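Local atomic coordinates of polyketide synthase PksR (Bacillus subtilis, PDB entry 4U3V), a protein that takes part in intermediate steps of the synthesis of the antibiotic bacillaene, the chain described here being its double-hotdog enoyl-isomerase domain. Residues 35-41 with 51-57; 207-212 with 278-283. All blocks are in the same frame, centred on the assembly; numbering follows the deposited sequence.

Interaction 1: 35-41 with 51-57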
loop_
_atom_site.group_PDB
_atom_site.type_symbol
_atom_site.label_atom_id
_atom_site.label_comp_id
_atom_site.label_asym_id
_atom_site.label_seq_id
_atom_site.Cartn_x
_atom_site.Cartn_y
_atom_site.Cartn_z
ATOM N N PHE A 35 12.046 12.316 0.449
ATOM C CA PHE A 35 12.723 11.009 0.567
ATOM C C PHE A 35 14.134 11.150 0.018
ATOM O O PHE A 35 14.334 11.676 -1.075
ATOM C CB PHE A 35 11.978 9.936 -0.230
ATOM C CG PHE A 35 10.641 9.622 0.334
ATOM C CD1 PHE A 35 10.538 8.730 1.387
ATOM C CD2 PHE A 35 9.516 10.341 -0.066
ATOM C CE1 PHE A 35 9.286 8.462 1.980
ATOM C CE2 PHE A 35 8.275 10.080 0.532
ATOM C CZ PHE A 35 8.168 9.160 1.558
ATOM N N THR A 36 15.103 10.688 0.790
ATOM C CA THR A 36 16.516 10.878 0.395
ATOM C C THR A 36 17.172 9.525 0.034
ATOM O O THR A 36 16.759 8.461 0.493
ATOM C CB THR A 36 17.284 11.590 1.519
ATOM O OG1 THR A 36 18.576 11.999 1.035
ATOM C CG2 THR A 36 17.457 10.693 2.713
ATOM N N TYR A 37 18.190 9.558 -0.820
ATOM C CA TYR A 37 18.780 8.332 -1.361
ATOM C C TYR A 37 19.147 7.377 -0.245
ATOM O O TYR A 37 18.941 6.164 -0.352
ATOM C CB TYR A 37 20.049 8.667 -2.165
ATOM C CG TYR A 37 20.703 7.479 -2.826
ATOM C CD1 TYR A 37 20.160 6.920 -3.991
ATOM C CD2 TYR A 37 21.929 6.983 -2.366
ATOM C CE1 TYR A 37 20.775 5.860 -4.636
ATOM C CE2 TYR A 37 22.526 5.887 -2.983
ATOM C CZ TYR A 37 21.949 5.345 -4.117
ATOM O OH TYR A 37 22.568 4.314 -4.800
ATOM N N ASP A 38 19.759 7.905 0.801
ATOM C CA ASP A 38 20.431 7.042 1.769
ATOM C C ASP A 38 19.560 6.523 2.917
ATOM O O ASP A 38 20.041 5.749 3.724
ATOM C CB ASP A 38 21.653 7.737 2.368
ATOM C CG ASP A 38 22.821 7.815 1.402
ATOM O OD1 ASP A 38 22.875 7.011 0.448
ATOM O OD2 ASP A 38 23.690 8.694 1.598
ATOM N N GLU A 39 18.317 6.984 3.054
ATOM C CA GLU A 39 17.524 6.541 4.206
ATOM C C GLU A 39 16.946 5.105 4.014
ATOM O O GLU A 39 16.793 4.639 2.876
ATOM C CB GLU A 39 16.406 7.545 4.489
ATOM C CG GLU A 39 15.332 7.570 3.418
ATOM C CD GLU A 39 14.217 8.509 3.801
ATOM O OE1 GLU A 39 14.169 9.628 3.245
ATOM O OE2 GLU A 39 13.430 8.163 4.717
ATOM N N PRO A 40 16.665 4.386 5.120
ATOM C CA PRO A 40 16.299 2.959 4.986
ATOM C C PRO A 40 15.027 2.706 4.155
ATOM O O PRO A 40 14.971 1.743 3.403
ATOM C CB PRO A 40 16.092 2.506 6.440
ATOM C CG PRO A 40 16.935 3.433 7.259
ATOM C CD PRO A 40 17.030 4.741 6.506
ATOM N N TYR A 41 14.066 3.629 4.196
ATOM C CA TYR A 41 12.863 3.497 3.350
ATOM C C TYR A 41 13.206 3.427 1.846
ATOM O O TYR A 41 12.507 2.768 1.070
ATOM C CB TYR A 41 11.937 4.680 3.623
ATOM C CG TYR A 41 10.543 4.535 3.033
ATOM C CD1 TYR A 41 9.533 3.924 3.758
ATOM C CD2 TYR A 41 10.242 5.036 1.765
ATOM C CE1 TYR A 41 8.244 3.840 3.248
ATOM C CE2 TYR A 41 8.952 4.993 1.264
ATOM C CZ TYR A 41 7.964 4.360 1.999
ATOM O OH TYR A 41 6.651 4.351 1.533
ATOM N N ARG A 51 17.091 2.620 -6.998
ATOM C CA ARG A 51 16.214 2.834 -5.825
ATOM C C ARG A 51 14.914 3.513 -6.239
ATOM O O ARG A 51 14.933 4.645 -6.710
ATOM C CB ARG A 51 16.976 3.611 -4.780
ATOM C CG ARG A 51 18.231 2.847 -4.370
ATOM C CD ARG A 51 18.734 3.206 -2.999
ATOM N NE ARG A 51 20.103 2.704 -2.809
ATOM C CZ ARG A 51 20.921 3.074 -1.824
ATOM N NH1 ARG A 51 20.542 3.975 -0.918
ATOM N NH2 ARG A 51 22.136 2.538 -1.736
ATOM N N VAL A 52 13.817 2.757 -6.244
ATOM C CA VAL A 52 12.543 3.237 -6.767
ATOM C C VAL A 52 11.592 3.400 -5.584
ATOM O O VAL A 52 11.480 2.492 -4.762
ATOM C CB VAL A 52 11.939 2.191 -7.723
ATOM C CG1 VAL A 52 10.509 2.554 -8.112
ATOM C CG2 VAL A 52 12.839 1.984 -8.946
ATOM N N LEU A 53 11.002 4.584 -5.407
ATOM C CA LEU A 53 10.152 4.777 -4.221
ATOM C C LEU A 53 9.002 3.766 -4.270
ATOM O O LEU A 53 8.357 3.596 -5.319
ATOM C CB LEU A 53 9.602 6.215 -4.215
ATOM C CG LEU A 53 8.923 6.676 -2.922
ATOM C CD1 LEU A 53 9.950 6.727 -1.800
ATOM C CD2 LEU A 53 8.344 8.064 -3.167
ATOM N N VAL A 54 8.724 3.090 -3.141
ATOM C CA VAL A 54 7.711 2.049 -3.191
ATOM C C VAL A 54 6.341 2.662 -3.510
ATOM O O VAL A 54 5.989 3.736 -2.994
ATOM C CB VAL A 54 7.635 1.220 -1.893
ATOM C CG1 VAL A 54 8.866 0.340 -1.738
ATOM C CG2 VAL A 54 7.430 2.128 -0.690
ATOM N N GLY A 55 5.571 1.981 -4.354
ATOM C CA GLY A 55 4.228 2.472 -4.731
ATOM C C GLY A 55 3.257 2.633 -3.554
ATOM O O GLY A 55 2.358 3.478 -3.584
ATOM N N ALA A 56 3.496 1.859 -2.496
ATOM C CA ALA A 56 2.750 1.994 -1.235
ATOM C C ALA A 56 2.722 3.418 -0.641
ATOM O O ALA A 56 1.824 3.758 0.139
ATOM C CB ALA A 56 3.303 0.970 -0.220
ATOM N N THR A 57 3.737 4.227 -0.967
ATOM C CA THR A 57 3.815 5.585 -0.488
ATOM C C THR A 57 2.561 6.367 -0.859
ATOM O O THR A 57 2.067 7.187 -0.108
ATOM C CB THR A 57 5.072 6.281 -1.064
ATOM O OG1 THR A 57 6.234 5.452 -0.813
ATOM C CG2 THR A 57 5.280 7.638 -0.382
HETATM O O HOH W 1 10.983 3.098 -1.316
#

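Interaction 2: 207-212 with 278-283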
loop_
_atom_site.group_PDB
_atom_site.type_symbol
_atom_site.label_atom_id
_atom_site.label_comp_id
_atom_site.label_asym_id
_atom_site.label_seq_id
_atom_site.Cartn_x
_atom_site.Cartn_y
_atom_site.Cartn_z
ATOM N N MET A 207 1.798 -0.805 5.678
ATOM C CA MET A 207 0.579 -1.644 5.683
ATOM C C MET A 207 0.250 -2.035 4.242
ATOM O O MET A 207 0.167 -3.235 3.861
ATOM C CB MET A 207 -0.578 -0.832 6.274
ATOM C CG MET A 207 -1.946 -1.464 6.089
ATOM S SD MET A 207 -2.057 -2.801 7.285
ATOM C CE MET A 207 -2.559 -1.766 8.665
ATOM N N THR A 208 0.205 -1.029 3.392
ATOM C CA THR A 208 -0.075 -1.285 1.981
ATOM C C THR A 208 1.005 -2.125 1.346
ATOM O O THR A 208 0.747 -3.048 0.573
ATOM C CB THR A 208 -0.190 0.083 1.265
ATOM O OG1 THR A 208 -1.183 0.867 1.949
ATOM C CG2 THR A 208 -0.534 -0.094 -0.202
ATOM N N ASN A 209 2.255 -1.874 1.688
ATOM C CA ASN A 209 3.273 -2.666 1.076
ATOM C C ASN A 209 3.217 -4.138 1.555
ATOM O O ASN A 209 3.606 -5.027 0.810
ATOM C CB ASN A 209 4.660 -2.063 1.365
ATOM C CG ASN A 209 5.728 -2.670 0.493
ATOM O OD1 ASN A 209 5.788 -2.382 -0.703
ATOM N ND2 ASN A 209 6.582 -3.558 1.083
ATOM N N SER A 210 2.814 -4.371 2.812
ATOM C CA SER A 210 2.720 -5.729 3.322
ATOM C C SER A 210 1.699 -6.496 2.508
ATOM O O SER A 210 1.894 -7.697 2.229
ATOM C CB SER A 210 2.313 -5.723 4.796
ATOM O OG SER A 210 3.402 -5.176 5.532
ATOM N N ALA A 211 0.675 -5.787 2.050
ATOM C CA ALA A 211 -0.344 -6.421 1.217
ATOM C C ALA A 211 0.276 -6.841 -0.116
ATOM O O ALA A 211 0.042 -7.938 -0.606
ATOM C CB ALA A 211 -1.567 -5.502 1.023
ATOM N N TYR A 212 1.127 -6.001 -0.705
ATOM C CA TYR A 212 1.830 -6.408 -1.909
ATOM C C TYR A 212 2.727 -7.648 -1.665
ATOM O O TYR A 212 2.782 -8.558 -2.475
ATOM C CB TYR A 212 2.641 -5.190 -2.389
ATOM C CG TYR A 212 3.562 -5.410 -3.537
ATOM C CD1 TYR A 212 3.149 -6.043 -4.704
ATOM C CD2 TYR A 212 4.844 -4.872 -3.493
ATOM C CE1 TYR A 212 4.033 -6.213 -5.767
ATOM C CE2 TYR A 212 5.713 -4.995 -4.563
ATOM C CZ TYR A 212 5.317 -5.675 -5.681
ATOM O OH TYR A 212 6.223 -5.755 -6.739
ATOM N N TYR A 278 -9.136 -2.604 1.423
ATOM C CA TYR A 278 -8.769 -2.248 0.044
ATOM C C TYR A 278 -9.580 -3.096 -0.923
ATOM O O TYR A 278 -9.758 -4.279 -0.690
ATOM C CB TYR A 278 -7.304 -2.616 -0.248
ATOM C CG TYR A 278 -6.272 -2.020 0.691
ATOM C CD1 TYR A 278 -5.460 -0.953 0.274
ATOM C CD2 TYR A 278 -6.022 -2.587 1.922
ATOM C CE1 TYR A 278 -4.453 -0.467 1.083
ATOM C CE2 TYR A 278 -4.987 -2.127 2.734
ATOM C CZ TYR A 278 -4.225 -1.046 2.327
ATOM O OH TYR A 278 -3.182 -0.601 3.124
ATOM N N SER A 279 -9.953 -2.527 -2.047
ATOM C CA SER A 279 -10.642 -3.288 -3.073
ATOM C C SER A 279 -10.028 -2.984 -4.442
ATOM O O SER A 279 -9.599 -1.849 -4.726
ATOM C CB SER A 279 -12.166 -3.020 -2.987
ATOM O OG SER A 279 -12.604 -2.225 -4.062
ATOM N N GLY A 280 -9.854 -4.013 -5.277
ATOM C CA GLY A 280 -9.200 -3.805 -6.566
ATOM C C GLY A 280 -7.780 -3.286 -6.427
ATOM O O GLY A 280 -7.363 -2.361 -7.136
ATOM N N TYR A 281 -7.030 -3.919 -5.528
ATOM C CA TYR A 281 -5.589 -3.748 -5.465
ATOM C C TYR A 281 -4.982 -4.433 -6.688
ATOM O O TYR A 281 -5.066 -5.676 -6.840
ATOM C CB TYR A 281 -5.135 -4.408 -4.163
ATOM C CG TYR A 281 -3.755 -4.044 -3.665
ATOM C CD1 TYR A 281 -3.614 -3.383 -2.412
ATOM C CD2 TYR A 281 -2.617 -4.465 -4.331
ATOM C CE1 TYR A 281 -2.349 -3.073 -1.915
ATOM C CE2 TYR A 281 -1.346 -4.134 -3.835
ATOM C CZ TYR A 281 -1.236 -3.475 -2.617
ATOM O OH TYR A 281 0.015 -3.134 -2.121
ATOM N N SER A 282 -4.345 -3.646 -7.561
ATOM C CA SER A 282 -4.033 -4.085 -8.938
ATOM C C SER A 282 -2.553 -4.339 -9.115
ATOM O O SER A 282 -1.737 -3.453 -8.798
ATOM C CB SER A 282 -4.411 -2.933 -9.922
ATOM O OG SER A 282 -5.816 -2.752 -9.941
ATOM N N LEU A 283 -2.221 -5.501 -9.697
ATOM C CA LEU A 283 -0.887 -5.830 -10.158
ATOM C C LEU A 283 -0.931 -6.070 -11.665
ATOM O O LEU A 283 -1.798 -6.775 -12.184
ATOM C CB LEU A 283 -0.344 -7.082 -9.457
ATOM C CG LEU A 283 0.308 -6.896 -8.080
ATOM C CD1 LEU A 283 -0.708 -6.408 -7.067
ATOM C CD2 LEU A 283 0.928 -8.204 -7.630
#

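Interaction 1: 35-41 with 51-57
Tyr37 has a chi1 of -177°, which swings its ring out beside the carbonyl carbon and against Arg51, whose chain, extended from CG to NE, lays its guanidinium over the ring. The two flat groups form a cation-pi stack with planes only 10° apart and Arg51 CZ 3.8 Å from the ring centroid, while Arg51 CD adds a CH-pi contact to the same ring. From this position Arg51 NH1 also reaches back to Tyr37 O at 2.8 Å, a bent hydrogen bond (131°) that lies near the guanidinium plane but comes in above the plane of the carbonyl. Asp38 OD1, 4.1 Å from Arg51 NH1, is too far for a salt bridge but probably still favours the positive charge. These residues belong to the N-terminal hotdog fold, where the type I turn Thr36-Glu39 leads from strand 31-36 into helix 40-43 and the chain around Leu53-Gly55 passes from strand 50-52 toward helix 56-69. Deeper in, Tyr41 OH donates to Thr57 OG1 at 2.6 Å; Thr57 OG1 in turn donates to Val54 O at 2.8 Å, which also receives Thr57 N. Leu53 CD1 sits over one face of Phe35 in a CH-pi contact and meets the edge of Tyr41 at CE2, 3.7 Å away. The ring of His199, from the C-terminal hotdog half, stacks with that of Phe35. One water bridges the backbones, donating to Tyr41 O and accepting from Val54 N.

Interaction 2: 207-212 with 278-283
Two tyrosines of strand 274-283 reach Thr208 on helix 205-219, one at its side chain and one at its backbone. Tyr278 OH shares a 2.7 Å hydrogen bond with Thr208 OG1, which approaches the edge of the ring near its plane. Tyr281 OH donates to Thr208 O at 2.8 Å, arriving 46° out of the carbonyl plane; this oxygen also accepts from Tyr212 N and, weakly, Ala211 N within the helix. A chi1 of -55° holds Thr208 OG1 beside its own backbone N, on the side of Tyr278, and turns CG2 instead toward Tyr281 OH, 3.6 Å away. The segments 207-212 and 278-283 cross at -65°, their axes approaching to 10.7 Å, as the long central helix of the C-terminal hotdog fold lies against its wrapping antiparallel sheet. Gly280 and Tyr281 form a G1 bulge opposite Phe263, with Gly280 at the positive phi that favours glycine; both Tyr278 and Tyr281 project toward the helix. Carbon atoms close round the hydroxyls: Met207 CG comes to the edge of the Tyr278 ring, 3.3 Å from its OH, and Tyr212 CB meets Tyr281 OH at 3.3 Å. Apolar packing follows, with Ala211 CB 3.9 Å from Tyr281 CE1. Farther along the strand, Leu283 CD2 touches the rim of the Tyr212 ring at CE1, and the leucine also packs on Ile215 and Leu219 of the same helix.

Interaction 1 belongs to the N-terminal hotdog half and interaction 2 to the C-terminal half, with centres about 18 Å apart. They meet where the two central helices come together: Ala56, near the N-terminal end of helix 56-69, packs on Thr208 and Asn209 of helix 205-219. Interaction 2 is buried throughout, close to the centre of the chain, and joins helix to strand through neutral tyrosine and threonine hydroxyls among apolar groups. Interaction 1 lies farther out and joins strand ends and turns to the first turns of helices; it grades from a partly exposed arginine-tyrosine stack to a buried hydroxyl chain. Each half thus has a tyrosine-threonine hydrogen bond inside, but charge enters only interaction 1.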